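Local coordinates for protein probable glutathione S-transferase (PDB 6JWK) that is a zeta-family member of the glutathione S-transferase superfamily, described as a maleylpyruvate isomerase and probably using glutathione in a cis-trans isomerisation, at residues D126-Y131 with R175-D180. Residues are numbered along the deposited sequence; the frame is centred on the assembly and turned at random.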
ATOM      1  N   ASP B 126      -6.552   4.964  25.138  1.00 46.33           N
ATOM      2  CA  ASP B 126      -7.060   5.619  23.902  1.00 44.56           C
ATOM      3  C   ASP B 126      -6.315   5.022  22.704  1.00 34.89           C
ATOM      4  O   ASP B 126      -6.951   4.876  21.673  1.00 36.86           O
ATOM      5  CB  ASP B 126      -6.975   7.139  23.999  1.00 46.16           C
ATOM      6  CG  ASP B 126      -7.955   7.671  25.023  1.00 48.76           C
ATOM      7  OD1 ASP B 126      -9.163   7.403  24.863  1.00 46.81           O
ATOM      8  OD2 ASP B 126      -7.492   8.298  25.982  1.00 51.28           O
ATOM      9  N   ARG B 127      -5.035   4.694  22.872  1.00 33.75           N
ATOM     10  CA  ARG B 127      -4.190   4.022  21.844  1.00 39.65           C
ATOM     11  C   ARG B 127      -4.817   2.678  21.463  1.00 46.12           C
ATOM     12  O   ARG B 127      -5.078   2.494  20.246  1.00 43.12           O
ATOM     13  CB  ARG B 127      -2.748   3.846  22.321  1.00 41.62           C
ATOM     14  CG  ARG B 127      -1.828   4.890  21.715  1.00 52.49           C
ATOM     15  CD  ARG B 127      -0.802   5.412  22.670  1.00 54.39           C
ATOM     16  NE  ARG B 127      -0.108   4.324  23.325  1.00 57.98           N
ATOM     17  CZ  ARG B 127       0.380   4.400  24.548  1.00 49.64           C
ATOM     18  NH1 ARG B 127       0.231   5.503  25.250  1.00 50.66           N
ATOM     19  NH2 ARG B 127       1.003   3.375  25.071  1.00 54.48           N
ATOM     20  N   GLN B 128      -5.020   1.793  22.457  1.00 41.58           N
ATOM     21  CA  GLN B 128      -5.877   0.578  22.389  1.00 38.75           C
ATOM     22  C   GLN B 128      -7.096   0.820  21.490  1.00 34.02           C
ATOM     23  O   GLN B 128      -7.309   0.009  20.544  1.00 34.77           O
ATOM     24  CB  GLN B 128      -6.344   0.197  23.802  1.00 46.42           C
ATOM     25  CG  GLN B 128      -7.705  -0.517  23.842  1.00 51.05           C
ATOM     26  CD  GLN B 128      -7.449  -1.833  23.189  1.00 45.34           C
ATOM     27  OE1 GLN B 128      -6.290  -2.217  23.114  1.00 52.92           O
ATOM     28  NE2 GLN B 128      -8.464  -2.462  22.641  1.00 46.38           N
ATOM     29  N   ARG B 129      -7.940   1.811  21.803  1.00 32.29           N
ATOM     30  CA  ARG B 129      -9.240   2.044  21.096  1.00 33.97           C
ATOM     31  C   ARG B 129      -9.003   2.527  19.647  1.00 34.46           C
ATOM     32  O   ARG B 129      -9.794   2.207  18.713  1.00 31.17           O
ATOM     33  CB  ARG B 129     -10.093   3.083  21.840  1.00 38.87           C
ATOM     34  CG  ARG B 129     -10.689   2.586  23.164  1.00 53.46           C
ATOM     35  CD  ARG B 129     -11.509   3.580  24.003  1.00 57.45           C
ATOM     36  NE  ARG B 129     -10.950   4.910  23.816  1.00 76.20           N
ATOM     37  CZ  ARG B 129     -11.424   5.855  22.988  1.00 74.00           C
ATOM     38  NH1 ARG B 129     -12.545   5.666  22.303  1.00 74.29           N
ATOM     39  NH2 ARG B 129     -10.767   6.998  22.862  1.00 60.21           N
ATOM     40  N   TRP B 130      -7.970   3.330  19.432  1.00 31.26           N
ATOM     41  CA  TRP B 130      -7.581   3.712  18.045  1.00 31.72           C
ATOM     42  C   TRP B 130      -7.268   2.425  17.269  1.00 25.03           C
ATOM     43  O   TRP B 130      -7.814   2.267  16.186  1.00 28.41           O
ATOM     44  CB  TRP B 130      -6.389   4.677  18.109  1.00 35.33           C
ATOM     45  CG  TRP B 130      -5.521   4.806  16.899  1.00 35.24           C
ATOM     46  CD1 TRP B 130      -4.519   3.964  16.492  1.00 35.91           C
ATOM     47  CD2 TRP B 130      -5.458   5.953  16.041  1.00 33.15           C
ATOM     48  NE1 TRP B 130      -3.879   4.484  15.401  1.00 34.99           N
ATOM     49  CE2 TRP B 130      -4.430   5.707  15.106  1.00 35.05           C
ATOM     50  CE3 TRP B 130      -6.190   7.149  15.953  1.00 37.27           C
ATOM     51  CZ2 TRP B 130      -4.121   6.623  14.097  1.00 34.31           C
ATOM     52  CZ3 TRP B 130      -5.876   8.055  14.954  1.00 36.31           C
ATOM     53  CH2 TRP B 130      -4.873   7.775  14.023  1.00 31.55           C
ATOM     54  N   TYR B 131      -6.383   1.592  17.813  1.00 28.15           N
ATOM     55  CA  TYR B 131      -5.866   0.351  17.179  1.00 30.34           C
ATOM     56  C   TYR B 131      -7.072  -0.497  16.753  1.00 34.44           C
ATOM     57  O   TYR B 131      -7.179  -0.937  15.561  1.00 27.57           O
ATOM     58  CB  TYR B 131      -4.887  -0.349  18.120  1.00 29.77           C
ATOM     59  CG  TYR B 131      -3.951  -1.307  17.435  1.00 30.33           C
ATOM     60  CD1 TYR B 131      -4.383  -2.524  16.916  1.00 30.94           C
ATOM     61  CD2 TYR B 131      -2.613  -0.997  17.331  1.00 33.42           C
ATOM     62  CE1 TYR B 131      -3.498  -3.395  16.301  1.00 29.64           C
ATOM     63  CE2 TYR B 131      -1.719  -1.858  16.721  1.00 38.20           C
ATOM     64  CZ  TYR B 131      -2.158  -3.068  16.216  1.00 33.20           C
ATOM     65  OH  TYR B 131      -1.215  -3.869  15.617  1.00 38.16           O
ATOM     66  N   ARG B 175      -4.405  -9.467  17.583  1.00 24.25           N
ATOM     67  CA  ARG B 175      -4.658 -10.390  18.717  1.00 23.87           C
ATOM     68  C   ARG B 175      -3.893  -9.834  19.916  1.00 24.02           C
ATOM     69  O   ARG B 175      -4.499  -9.711  20.999  1.00 23.44           O
ATOM     70  CB  ARG B 175      -4.191 -11.811  18.395  1.00 24.26           C
ATOM     71  CG  ARG B 175      -4.247 -12.782  19.574  1.00 22.93           C
ATOM     72  CD  ARG B 175      -3.985 -14.227  19.132  1.00 22.37           C
ATOM     73  NE  ARG B 175      -4.953 -14.646  18.100  1.00 20.69           N
ATOM     74  CZ  ARG B 175      -4.733 -14.796  16.784  1.00 22.06           C
ATOM     75  NH1 ARG B 175      -3.538 -14.579  16.271  1.00 23.17           N
ATOM     76  NH2 ARG B 175      -5.726 -15.106  15.970  1.00 21.88           N
ATOM     77  N   ARG B 176      -2.619  -9.502  19.699  1.00 25.84           N
ATOM     78  CA  ARG B 176      -1.694  -9.026  20.748  1.00 28.28           C
ATOM     79  C   ARG B 176      -2.208  -7.692  21.319  1.00 27.56           C
ATOM     80  O   ARG B 176      -1.942  -7.422  22.508  1.00 28.64           O
ATOM     81  CB  ARG B 176      -0.268  -8.935  20.219  1.00 32.57           C
ATOM     82  CG  ARG B 176       0.755  -8.746  21.324  1.00 42.90           C
ATOM     83  CD  ARG B 176       2.171  -8.863  20.792  1.00 55.28           C
ATOM     84  NE  ARG B 176       2.424  -7.759  19.876  1.00 64.46           N
ATOM     85  CZ  ARG B 176       2.529  -7.843  18.542  1.00 79.77           C
ATOM     86  NH1 ARG B 176       2.738  -6.746  17.833  1.00 88.54           N
ATOM     87  NH2 ARG B 176       2.446  -9.004  17.910  1.00 84.96           N
ATOM     88  N   MET B 177      -2.933  -6.889  20.544  1.00 25.63           N
ATOM     89  CA  MET B 177      -3.440  -5.574  21.041  1.00 27.84           C
ATOM     90  C   MET B 177      -4.811  -5.754  21.703  1.00 29.11           C
ATOM     91  O   MET B 177      -5.466  -4.744  22.025  1.00 31.29           O
ATOM     92  CB  MET B 177      -3.516  -4.549  19.898  1.00 28.53           C
ATOM     93  CG  MET B 177      -2.183  -3.959  19.559  1.00 30.59           C
ATOM     94  SD  MET B 177      -1.411  -3.107  20.966  1.00 34.82           S
ATOM     95  CE  MET B 177      -2.687  -1.869  21.187  1.00 31.71           C
ATOM     96  N   GLY B 178      -5.303  -6.984  21.846  1.00 25.77           N
ATOM     97  CA  GLY B 178      -6.534  -7.208  22.632  1.00 26.26           C
ATOM     98  C   GLY B 178      -7.747  -7.007  21.782  1.00 25.72           C
ATOM     99  O   GLY B 178      -8.833  -6.881  22.346  1.00 28.07           O
ATOM    100  N   CYS B 179      -7.611  -7.036  20.441  1.00 23.48           N
ATOM    101  CA  CYS B 179      -8.789  -6.847  19.566  1.00 24.33           C
ATOM    102  C   CYS B 179      -9.682  -8.089  19.591  1.00 24.47           C
ATOM    103  O   CYS B 179      -9.170  -9.225  19.635  1.00 25.36           O
ATOM    104  CB  CYS B 179      -8.399  -6.536  18.120  1.00 26.95           C
ATOM    105  SG  CYS B 179      -7.400  -5.035  18.003  1.00 29.23           S
ATOM    106  N   ASP B 180     -10.968  -7.856  19.447  1.00 23.83           N
ATOM    107  CA  ASP B 180     -11.977  -8.928  19.275  1.00 25.15           C
ATOM    108  C   ASP B 180     -11.892  -9.474  17.843  1.00 27.11           C
ATOM    109  O   ASP B 180     -12.361  -8.780  16.914  1.00 25.99           O
ATOM    110  CB  ASP B 180     -13.380  -8.370  19.553  1.00 25.18           C
ATOM    111  CG  ASP B 180     -14.431  -9.450  19.527  1.00 25.54           C
ATOM    112  OD1 ASP B 180     -14.031 -10.622  19.453  1.00 26.12           O
ATOM    113  OD2 ASP B 180     -15.601  -9.115  19.459  1.00 28.70           O
TER
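Met-177 lies across one face of the Tyr-131 ring, and this sulfur-bearing chain gives the largest share of the buried surface. Its CG sits almost over the middle of the ring, 3.4 Å from the centroid of Tyr-131 and 8° off the ring normal, a CH-pi interaction. The two side chains cross at about a right angle. The chain bends at both chi2 (-59°) and chi3, which keeps SD over the same face in a Met-aromatic contact, 4.5 Å from the Tyr-131 centroid, while the methyl CE reaches the CG and CD2 end of the ring. CB of Met-177 lies by the CD1-CE1 side, 3.7 Å from CD1 of Tyr-131.

A second sulfur meets the same ring obliquely: SG of Cys-179 lies 4.1 Å from Tyr-131 CD1. It also packs on Ala-132, next to the tyrosine, and on Val-135, a turn further along helix 124-149.

Among polar groups, the amide end of Gln-128 lies close to the carbonyl oxygen of Met-177. The backbone there turns sharply in a Schellman motif that ends helix 162-176: Gly-178 takes a positive phi (85°), and its N bonds to Arg-175 O at 3.0 Å. Within 126-131, a salt bridge joins Arg-129 NH2 to Asp-126 OD1 at 2.6 Å.

Within the all-helical C-terminal domain of the GST fold, the contact joins the first turns of helix 124-149 to the turn that immediately follows helix 162-176, at the surface. Tyr-131 also touches Asn-173 of the latter helix, whereas Trp-130 packs on helix 110-120 and meets Tyr-115 of the second subunit.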